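Local coordinates for protein endolysin (Escherichia coli O157 typing phage 15, PDB 7M5I) that probably breaks down host peptidoglycan as a muramidase of glycosyl hydrolase family 24, taking part in the lysis that releases new phage particles, at residues L14-K18 / E61-L65; A78-T83 / I109-N113; M124-V130 / L142-R147. All blocks are in the same frame, centred on the assembly; numbering follows the deposited sequence.

Contact 1: residues L14-K18 / E61-L65; sequences LDAIK and EQYLL
K18 touches two residues of helix 57-78 in succession, L64 with its CG and E61 with its CE and NZ, and the chain can be followed outward from its own helix. Its CB points along the flank of segment 61-65, and the rest of the chain brings the end nearer. CG stands opposite the carbonyl carbon and next to the backbone N (chi1 -71°), which places it against L64 CD2 at 3.6 Å. From there the chain runs on extended, so that CE comes within 3.7 Å of E61 OE2, with E61 CG as its second neighbour. At the tip NZ forms a salt bridge of 2.8 Å with E61 OE2, taking the anti lone pair, the one directed away from the other carboxylate oxygen.

The two helices cross steeply, their segment axes 106° apart in direction and 11.5 Å apart at closest approach. This joins helix 11-21, which carries the predicted catalytic E21, to the long helix 57-78 of the phage lysozyme fold. Beside the salt bridge the packing is aliphatic. L14 and L64 run antiparallel, alongside one another, L14 CD1 reaching L64 CD2 at 3.7 Å, while L14 CD2 meets L65 CD2 at 3.8 Å with the two leucines nearly perpendicular. Deeper in, I17 CG2 touches L64 CD1 at 4.1 Å, and Y96 of helix 85-98 packs on both I17 and L64.

Contact 2: residues A78-T83 / I109-N113; sequences AIKVPT and IKRHN. With PO4 (phosphate ion), chain D.
N113 lays its side-chain amide against the backbone of A78-K80, where helix 57-78 ends, and the side chain of K80 crosses it at about a right angle. Both ends of the amide are used. ND2 donates to A78 O at 3.0 Å, with the carbonyl oxygen close to the amide plane and the N-H pointing fairly straight at it (160°). OD1 accepts from K80 N at 2.9 Å, although this donor stands above the carbonyl plane of the asparagine and not on a lone pair. The amide thus bridges the residues on either side of I79, the first to leave helical geometry as the chain enters the loop to helix 85-98.

H112 holds the other end of that loop. Chi1 of 177° swings the imidazole away from the backbone N and out to T83, whose OG1 lies in the ring plane at the edge, 2.9 Å from NE2. V81 passes H112 in the opposite direction, its CG2 3.7 Å from NE2, and A78 CB packs on I109 CG1 at 4.1 Å. One residue earlier on helix 107-113, R111 directs NE and, weakly, NH2 to O3 at the guanidinium edge of a phosphate ion probably from the crystallisation liquor; the NE distance of 2.4 Å is doubtfully short. R111 NH1 bonds to G119 O.

T83 OG1 spends its proton on V81 O at 2.8 Å, so it accepts from H112 NE2, which therefore carries a proton. With ND1 paired to Y153 OH, both ring nitrogens have partners and the imidazole's rotation is fixed.

Contact 3: residues M124-V130 / L142-R147; sequences MQWWNKV and LKNRRR. With PO4 (phosphate ion), chain C.
The polar grip comes from R146, whose NH2 donates to W127 O at 2.8 Å. The bond is nearly straight (163°) and lies in both the guanidinium and the carbonyl plane. Bends at chi2 and chi3 fold the arginine back against the turn, bringing CD to 3.2 Å from M124 O. N97 OD1 is a second partner of the same NH2, and E149 forms a salt bridge with NE, so this buried guanidinium is held from several directions. A water adds a bridge, donating to Q125 OE1 and to K143 O, each at 2.8 Å.

M124-W127 is a type I beta turn, overlapped by an inverse gamma turn centred on W127. They lead from helix 117-124 into the hairpin of strands 129-132 and 135-138, and helix 140-155 then returns alongside, within the helical lobe of the phage lysozyme fold.

Apolar packing follows the hairpin side. V130 CG1 lies obliquely against L142 CD1 at 3.6 Å. N128 and K143 run side by side in the same direction, N128 CB 3.9 Å from K143 CG.

A phosphate ion, probably from the crystallisation liquor, takes a weak hydrogen bond from W127 NE1 to O3 (3.4 Å). Its O1 lies at the W126 ring edge, and T107 OG1 also binds it.

How the contacts relate
The contacts follow one another in series along the chain. Contact 1 joins helix 11-21 to helix 57-78, contact 2 joins the loop after that helix to helix 107-113, and contact 3 joins the chain entering the 129-138 hairpin to helix 140-155. Helix 57-78 links the first two, carrying 61-65 near its start and ending at A78; their centres lie 24 Å apart. Contacts 1 and 3 sit on opposite sides of the chain's centre, with nearest atoms about 5 Å apart. Contacts 2 and 3, with centres 20 Å apart, touch where R111 NH2 packs 3.8 Å from W126 CH2. Helix 85-98 borders all three, and the predicted catalytic E21 lies nearer to contacts 1 and 3.

Contact 1: residues L14-K18 / E61-L65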
loop_
_atom_site.group_PDB
_atom_site.type_symbol
_atom_site.label_atom_id
_atom_site.label_comp_id
_atom_site.label_asym_id
_atom_site.label_seq_id
_atom_site.Cartn_x
_atom_site.Cartn_y
_atom_site.Cartn_z
ATOM N N LEU A 14 8.931 3.776 -1.046
ATOM C CA LEU A 14 9.082 2.944 0.184
ATOM C C LEU A 14 8.903 3.873 1.403
ATOM O O LEU A 14 8.209 3.454 2.322
ATOM C CB LEU A 14 10.431 2.240 0.205
ATOM C CG LEU A 14 10.620 1.253 1.367
ATOM C CD1 LEU A 14 9.767 0.037 1.200
ATOM C CD2 LEU A 14 12.064 0.888 1.473
ATOM N N ASP A 15 9.485 5.054 1.370
ATOM C CA ASP A 15 9.365 6.079 2.449
ATOM C C ASP A 15 7.878 6.380 2.675
ATOM O O ASP A 15 7.460 6.495 3.816
ATOM C CB ASP A 15 10.127 7.369 2.078
ATOM C CG ASP A 15 11.656 7.375 2.052
ATOM O OD1 ASP A 15 12.302 6.450 2.595
ATOM O OD2 ASP A 15 12.188 8.335 1.449
ATOM N N ALA A 16 7.064 6.506 1.620
ATOM C CA ALA A 16 5.630 6.796 1.732
ATOM C C ALA A 16 4.902 5.629 2.408
ATOM O O ALA A 16 4.078 5.857 3.343
ATOM C CB ALA A 16 5.015 7.159 0.398
ATOM N N ILE A 17 5.193 4.396 2.031
ATOM C CA ILE A 17 4.516 3.220 2.661
ATOM C C ILE A 17 4.923 3.182 4.132
ATOM O O ILE A 17 4.031 2.925 4.976
ATOM C CB ILE A 17 4.849 1.924 1.886
ATOM C CG1 ILE A 17 4.233 2.055 0.488
ATOM C CG2 ILE A 17 4.303 0.736 2.658
ATOM C CD1 ILE A 17 4.480 0.872 -0.433
ATOM N N LYS A 18 6.194 3.419 4.446
ATOM C CA LYS A 18 6.656 3.473 5.860
ATOM C C LYS A 18 5.797 4.494 6.598
ATOM O O LYS A 18 5.394 4.255 7.744
ATOM C CB LYS A 18 8.143 3.816 5.953
ATOM C CG LYS A 18 9.093 2.719 5.504
ATOM C CD LYS A 18 10.504 3.227 5.521
ATOM C CE LYS A 18 11.558 2.191 5.244
ATOM N NZ LYS A 18 12.848 2.849 4.992
ATOM N N GLU A 61 12.765 -2.565 8.089
ATOM C CA GLU A 61 12.827 -2.246 6.637
ATOM C C GLU A 61 12.934 -3.541 5.809
ATOM O O GLU A 61 12.200 -3.633 4.760
ATOM C CB GLU A 61 14.022 -1.333 6.324
ATOM C CG GLU A 61 14.014 -0.878 4.883
ATOM C CD GLU A 61 15.208 0.012 4.616
ATOM O OE1 GLU A 61 16.283 -0.509 4.461
ATOM O OE2 GLU A 61 15.050 1.213 4.647
ATOM N N GLN A 62 13.774 -4.468 6.265
ATOM C CA GLN A 62 13.958 -5.784 5.574
ATOM C C GLN A 62 12.593 -6.469 5.427
ATOM O O GLN A 62 12.273 -6.986 4.307
ATOM C CB GLN A 62 15.035 -6.596 6.296
ATOM C CG GLN A 62 15.100 -8.076 5.930
ATOM C CD GLN A 62 16.010 -8.879 6.856
ATOM O OE1 GLN A 62 16.925 -8.332 7.501
ATOM N NE2 GLN A 62 15.791 -10.201 6.932
ATOM N N TYR A 63 11.799 -6.512 6.505
ATOM C CA TYR A 63 10.516 -7.236 6.495
ATOM C C TYR A 63 9.544 -6.516 5.573
ATOM O O TYR A 63 8.749 -7.193 4.900
ATOM C CB TYR A 63 9.967 -7.381 7.916
ATOM C CG TYR A 63 10.887 -8.097 8.860
ATOM C CD1 TYR A 63 11.784 -9.052 8.428
ATOM C CD2 TYR A 63 10.848 -7.802 10.203
ATOM C CE1 TYR A 63 12.678 -9.660 9.295
ATOM C CE2 TYR A 63 11.715 -8.414 11.094
ATOM C CZ TYR A 63 12.593 -9.369 10.645
ATOM O OH TYR A 63 13.438 -10.012 11.504
ATOM N N LEU A 64 9.563 -5.200 5.548
ATOM C CA LEU A 64 8.615 -4.406 4.713
ATOM C C LEU A 64 8.989 -4.668 3.232
ATOM O O LEU A 64 8.051 -4.933 2.411
ATOM C CB LEU A 64 8.675 -2.923 5.030
ATOM C CG LEU A 64 7.802 -2.036 4.134
ATOM C CD1 LEU A 64 6.333 -2.342 4.354
ATOM C CD2 LEU A 64 8.100 -0.566 4.395
ATOM N N LEU A 65 10.265 -4.645 2.896
ATOM C CA LEU A 65 10.730 -4.955 1.515
ATOM C C LEU A 65 10.233 -6.347 1.088
ATOM O O LEU A 65 9.767 -6.469 -0.063
ATOM C CB LEU A 65 12.248 -4.858 1.419
ATOM C CG LEU A 65 12.813 -3.439 1.444
ATOM C CD1 LEU A 65 14.324 -3.473 1.551
ATOM C CD2 LEU A 65 12.338 -2.643 0.239
#

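Contact 2: residues A78-T83 / I109-N113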
loop_
_atom_site.group_PDB
_atom_site.type_symbol
_atom_site.label_atom_id
_atom_site.label_comp_id
_atom_site.label_asym_id
_atom_site.label_seq_id
_atom_site.Cartn_x
_atom_site.Cartn_y
_atom_site.Cartn_z
ATOM N N ALA A 78 -0.666 -5.834 -13.781
ATOM C CA ALA A 78 -1.968 -5.162 -14.015
ATOM C C ALA A 78 -1.832 -3.942 -14.948
ATOM O O ALA A 78 -2.777 -3.624 -15.638
ATOM C CB ALA A 78 -2.588 -4.775 -12.736
ATOM N N ILE A 79 -0.671 -3.301 -14.981
ATOM C CA ILE A 79 -0.471 -2.067 -15.789
ATOM C C ILE A 79 -0.202 -2.472 -17.228
ATOM O O ILE A 79 0.584 -3.405 -17.430
ATOM C CB ILE A 79 0.664 -1.234 -15.196
ATOM C CG1 ILE A 79 0.171 -0.573 -13.912
ATOM C CG2 ILE A 79 1.164 -0.226 -16.185
ATOM C CD1 ILE A 79 1.277 0.037 -13.135
ATOM N N LYS A 80 -0.856 -1.796 -18.163
ATOM C CA LYS A 80 -0.779 -2.142 -19.614
ATOM C C LYS A 80 -0.269 -0.952 -20.438
ATOM O O LYS A 80 -0.162 -1.091 -21.683
ATOM C CB LYS A 80 -2.147 -2.620 -20.092
ATOM C CG LYS A 80 -2.632 -3.866 -19.369
ATOM C CD LYS A 80 -3.775 -4.552 -20.050
ATOM C CE LYS A 80 -4.713 -5.281 -19.109
ATOM N NZ LYS A 80 -5.885 -5.812 -19.847
ATOM N N VAL A 81 0.117 0.134 -19.803
ATOM C CA VAL A 81 0.574 1.384 -20.457
ATOM C C VAL A 81 1.836 1.861 -19.762
ATOM O O VAL A 81 2.064 1.575 -18.585
ATOM C CB VAL A 81 -0.485 2.495 -20.436
ATOM C CG1 VAL A 81 -1.729 2.085 -21.254
ATOM C CG2 VAL A 81 -0.821 2.940 -19.013
ATOM N N PRO A 82 2.653 2.655 -20.453
ATOM C CA PRO A 82 3.766 3.356 -19.822
ATOM C C PRO A 82 3.289 4.174 -18.632
ATOM O O PRO A 82 2.278 4.808 -18.727
ATOM C CB PRO A 82 4.326 4.244 -20.955
ATOM C CG PRO A 82 3.955 3.510 -22.180
ATOM C CD PRO A 82 2.588 2.899 -21.899
ATOM N N THR A 83 4.034 4.063 -17.527
ATOM C CA THR A 83 3.655 4.496 -16.183
ATOM C C THR A 83 4.858 5.215 -15.562
ATOM O O THR A 83 5.970 4.630 -15.557
ATOM C CB THR A 83 3.218 3.265 -15.380
ATOM O OG1 THR A 83 2.068 2.720 -16.029
ATOM C CG2 THR A 83 2.885 3.619 -13.952
ATOM N N ILE A 109 -7.663 1.073 -11.857
ATOM C CA ILE A 109 -6.615 0.455 -12.724
ATOM C C ILE A 109 -7.107 0.472 -14.184
ATOM O O ILE A 109 -6.252 0.673 -15.079
ATOM C CB ILE A 109 -6.255 -0.957 -12.265
ATOM C CG1 ILE A 109 -4.869 -1.347 -12.789
ATOM C CG2 ILE A 109 -7.310 -1.959 -12.695
ATOM C CD1 ILE A 109 -3.718 -0.644 -12.061
ATOM N N LYS A 110 -8.418 0.315 -14.393
ATOM C CA LYS A 110 -9.050 0.436 -15.733
ATOM C C LYS A 110 -8.810 1.844 -16.283
ATOM O O LYS A 110 -8.409 1.996 -17.449
ATOM C CB LYS A 110 -10.520 0.044 -15.601
ATOM C CG LYS A 110 -10.753 -1.463 -15.548
ATOM C CD LYS A 110 -12.224 -1.853 -15.882
ATOM C CE LYS A 110 -12.727 -3.183 -15.322
ATOM N NZ LYS A 110 -12.859 -3.213 -13.845
ATOM N N ARG A 111 -9.021 2.865 -15.458
ATOM C CA ARG A 111 -8.852 4.275 -15.869
ATOM C C ARG A 111 -7.369 4.543 -16.128
ATOM O O ARG A 111 -7.046 5.232 -17.138
ATOM C CB ARG A 111 -9.454 5.237 -14.841
ATOM C CG ARG A 111 -10.971 5.131 -14.771
ATOM C CD ARG A 111 -11.521 6.107 -13.758
ATOM N NE ARG A 111 -12.963 6.125 -13.762
ATOM C CZ ARG A 111 -13.720 6.878 -12.970
ATOM N NH1 ARG A 111 -13.180 7.725 -12.127
ATOM N NH2 ARG A 111 -15.030 6.793 -13.058
ATOM N N HIS A 112 -6.475 4.035 -15.274
ATOM C CA HIS A 112 -5.020 4.199 -15.491
ATOM C C HIS A 112 -4.690 3.640 -16.881
ATOM O O HIS A 112 -4.018 4.362 -17.671
ATOM C CB HIS A 112 -4.187 3.467 -14.442
ATOM C CG HIS A 112 -2.727 3.572 -14.700
ATOM N ND1 HIS A 112 -2.031 4.723 -14.465
ATOM C CD2 HIS A 112 -1.863 2.713 -15.251
ATOM C CE1 HIS A 112 -0.778 4.543 -14.773
ATOM N NE2 HIS A 112 -0.656 3.341 -15.293
ATOM N N ASN A 113 -5.198 2.443 -17.191
ATOM C CA ASN A 113 -4.867 1.741 -18.456
ATOM C C ASN A 113 -5.520 2.428 -19.662
ATOM O O ASN A 113 -5.011 2.212 -20.747
ATOM C CB ASN A 113 -5.172 0.245 -18.361
ATOM C CG ASN A 113 -4.151 -0.482 -17.502
ATOM O OD1 ASN A 113 -3.000 -0.047 -17.382
ATOM N ND2 ASN A 113 -4.567 -1.584 -16.898
HETATM P P PO4 D . -15.390 4.056 -15.816
HETATM O O1 PO4 D . -16.148 4.455 -17.078
HETATM O O2 PO4 D . -16.396 3.667 -14.721
HETATM O O3 PO4 D . -14.554 5.239 -15.382
HETATM O O4 PO4 D . -14.464 2.868 -16.115
#

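Contact 3: residues M124-V130 / L142-R147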
loop_
_atom_site.group_PDB
_atom_site.type_symbol
_atom_site.label_atom_id
_atom_site.label_comp_id
_atom_site.label_asym_id
_atom_site.label_seq_id
_atom_site.Cartn_x
_atom_site.Cartn_y
_atom_site.Cartn_z
ATOM N N MET A 124 -9.245 5.950 -7.195
ATOM C CA MET A 124 -8.341 5.454 -6.152
ATOM C C MET A 124 -8.975 5.752 -4.773
ATOM O O MET A 124 -8.877 4.899 -3.858
ATOM C CB MET A 124 -6.971 6.134 -6.256
ATOM C CG MET A 124 -6.090 5.494 -7.258
ATOM S SD MET A 124 -4.584 6.460 -7.558
ATOM C CE MET A 124 -3.662 6.300 -6.039
ATOM N N GLN A 125 -9.582 6.899 -4.648
ATOM C CA GLN A 125 -10.046 7.439 -3.342
ATOM C C GLN A 125 -11.406 6.853 -2.951
ATOM O O GLN A 125 -11.795 7.025 -1.797
ATOM C CB GLN A 125 -10.012 8.944 -3.456
ATOM C CG GLN A 125 -8.584 9.444 -3.626
ATOM C CD GLN A 125 -8.592 10.921 -3.532
ATOM O OE1 GLN A 125 -8.703 11.457 -2.426
ATOM N NE2 GLN A 125 -8.544 11.548 -4.711
ATOM N N TRP A 126 -12.021 6.040 -3.804
ATOM C CA TRP A 126 -13.258 5.312 -3.436
ATOM C C TRP A 126 -12.955 4.264 -2.349
ATOM O O TRP A 126 -13.907 3.850 -1.672
ATOM C CB TRP A 126 -13.900 4.646 -4.656
ATOM C CG TRP A 126 -14.308 5.593 -5.729
ATOM C CD1 TRP A 126 -14.395 6.956 -5.679
ATOM C CD2 TRP A 126 -14.727 5.211 -7.058
ATOM N NE1 TRP A 126 -14.838 7.440 -6.883
ATOM C CE2 TRP A 126 -15.050 6.400 -7.747
ATOM C CE3 TRP A 126 -14.864 3.983 -7.710
ATOM C CZ2 TRP A 126 -15.497 6.402 -9.075
ATOM C CZ3 TRP A 126 -15.335 3.975 -9.008
ATOM C CH2 TRP A 126 -15.657 5.167 -9.669
ATOM N N TRP A 127 -11.725 3.801 -2.198
ATOM C CA TRP A 127 -11.342 2.679 -1.327
ATOM C C TRP A 127 -11.102 3.218 0.108
ATOM O O TRP A 127 -9.939 3.263 0.559
ATOM C CB TRP A 127 -10.147 1.936 -1.908
ATOM C CG TRP A 127 -10.520 1.192 -3.151
ATOM C CD1 TRP A 127 -10.489 1.684 -4.439
ATOM C CD2 TRP A 127 -10.995 -0.151 -3.257
ATOM N NE1 TRP A 127 -10.967 0.760 -5.328
ATOM C CE2 TRP A 127 -11.231 -0.394 -4.641
ATOM C CE3 TRP A 127 -11.236 -1.183 -2.346
ATOM C CZ2 TRP A 127 -11.776 -1.590 -5.098
ATOM C CZ3 TRP A 127 -11.769 -2.369 -2.803
ATOM C CH2 TRP A 127 -12.002 -2.579 -4.161
ATOM N N ASN A 128 -12.189 3.623 0.773
ATOM C CA ASN A 128 -12.038 4.243 2.120
ATOM C C ASN A 128 -12.921 3.513 3.149
ATOM O O ASN A 128 -13.123 4.107 4.229
ATOM C CB ASN A 128 -12.386 5.727 2.081
ATOM C CG ASN A 128 -13.776 6.042 1.610
ATOM O OD1 ASN A 128 -14.667 5.191 1.591
ATOM N ND2 ASN A 128 -13.974 7.277 1.168
ATOM N N LYS A 129 -13.527 2.385 2.789
ATOM C CA LYS A 129 -14.460 1.644 3.689
ATOM C C LYS A 129 -13.748 0.518 4.425
ATOM O O LYS A 129 -12.893 -0.114 3.862
ATOM C CB LYS A 129 -15.614 1.062 2.866
ATOM C CG LYS A 129 -16.449 2.046 2.086
ATOM C CD LYS A 129 -17.205 2.970 2.965
ATOM C CE LYS A 129 -18.146 3.858 2.170
ATOM N NZ LYS A 129 -17.369 4.638 1.167
ATOM N N VAL A 130 -14.178 0.210 5.648
ATOM C CA VAL A 130 -13.677 -0.944 6.433
ATOM C C VAL A 130 -14.936 -1.631 6.983
ATOM O O VAL A 130 -16.056 -0.939 7.124
ATOM C CB VAL A 130 -12.703 -0.549 7.546
ATOM C CG1 VAL A 130 -11.356 -0.004 7.057
ATOM C CG2 VAL A 130 -13.338 0.456 8.454
ATOM N N LEU A 142 -8.186 6.074 6.310
ATOM C CA LEU A 142 -8.085 5.661 4.910
ATOM C C LEU A 142 -8.348 6.874 3.990
ATOM O O LEU A 142 -7.653 6.961 2.963
ATOM C CB LEU A 142 -9.063 4.537 4.579
ATOM C CG LEU A 142 -8.653 3.175 5.140
ATOM C CD1 LEU A 142 -9.637 2.112 4.647
ATOM C CD2 LEU A 142 -7.235 2.825 4.777
ATOM N N LYS A 143 -9.324 7.714 4.293
ATOM C CA LYS A 143 -9.530 8.919 3.441
ATOM C C LYS A 143 -8.226 9.710 3.376
ATOM O O LYS A 143 -7.894 10.214 2.277
ATOM C CB LYS A 143 -10.671 9.791 3.949
ATOM C CG LYS A 143 -12.060 9.214 3.747
ATOM C CD LYS A 143 -13.094 10.117 4.332
ATOM C CE LYS A 143 -13.562 11.241 3.475
ATOM N NZ LYS A 143 -14.880 11.679 4.038
ATOM N N ASN A 144 -7.531 9.863 4.497
ATOM C CA ASN A 144 -6.259 10.639 4.509
ATOM C C ASN A 144 -5.208 9.941 3.656
ATOM O O ASN A 144 -4.483 10.604 2.863
ATOM C CB ASN A 144 -5.820 10.912 5.929
ATOM C CG ASN A 144 -4.830 12.047 6.013
ATOM O OD1 ASN A 144 -4.945 13.036 5.259
ATOM N ND2 ASN A 144 -3.958 11.927 6.995
ATOM N N ARG A 145 -5.060 8.624 3.833
ATOM C CA ARG A 145 -4.081 7.847 3.070
ATOM C C ARG A 145 -4.434 7.936 1.595
ATOM O O ARG A 145 -3.493 8.173 0.791
ATOM C CB ARG A 145 -4.026 6.406 3.552
ATOM C CG ARG A 145 -3.058 5.559 2.748
ATOM C CD ARG A 145 -2.892 4.167 3.343
ATOM N NE ARG A 145 -1.978 3.380 2.552
ATOM C CZ ARG A 145 -1.333 2.322 3.010
ATOM N NH1 ARG A 145 -1.526 1.916 4.266
ATOM N NH2 ARG A 145 -0.498 1.668 2.222
ATOM N N ARG A 146 -5.711 7.803 1.239
ATOM C CA ARG A 146 -6.114 7.850 -0.191
ATOM C C ARG A 146 -5.777 9.226 -0.789
ATOM O O ARG A 146 -5.262 9.254 -1.966
ATOM C CB ARG A 146 -7.588 7.529 -0.367
ATOM C CG ARG A 146 -7.971 6.093 -0.043
ATOM C CD ARG A 146 -7.502 5.013 -0.961
ATOM N NE ARG A 146 -6.262 4.421 -0.561
ATOM C CZ ARG A 146 -6.117 3.355 0.240
ATOM N NH1 ARG A 146 -4.910 2.972 0.586
ATOM N NH2 ARG A 146 -7.167 2.750 0.785
ATOM N N ARG A 147 -6.062 10.306 -0.078
ATOM C CA ARG A 147 -5.756 11.637 -0.661
ATOM C C ARG A 147 -4.223 11.788 -0.835
ATOM O O ARG A 147 -3.785 12.349 -1.895
ATOM C CB ARG A 147 -6.454 12.780 0.044
ATOM C CG ARG A 147 -5.932 13.040 1.412
ATOM C CD ARG A 147 -5.030 14.255 1.449
ATOM N NE ARG A 147 -4.542 14.357 2.804
ATOM C CZ ARG A 147 -3.608 15.212 3.207
ATOM N NH1 ARG A 147 -3.157 16.101 2.337
ATOM N NH2 ARG A 147 -3.201 15.238 4.454
HETATM P P PO4 C . -14.354 -0.357 -7.939
HETATM O O1 PO4 C . -15.253 0.131 -9.077
HETATM O O2 PO4 C . -15.069 -0.083 -6.620
HETATM O O3 PO4 C . -13.048 0.393 -7.993
HETATM O O4 PO4 C . -14.084 -1.847 -8.047
HETATM O O HOH W 1 -9.645 10.621 0.109
#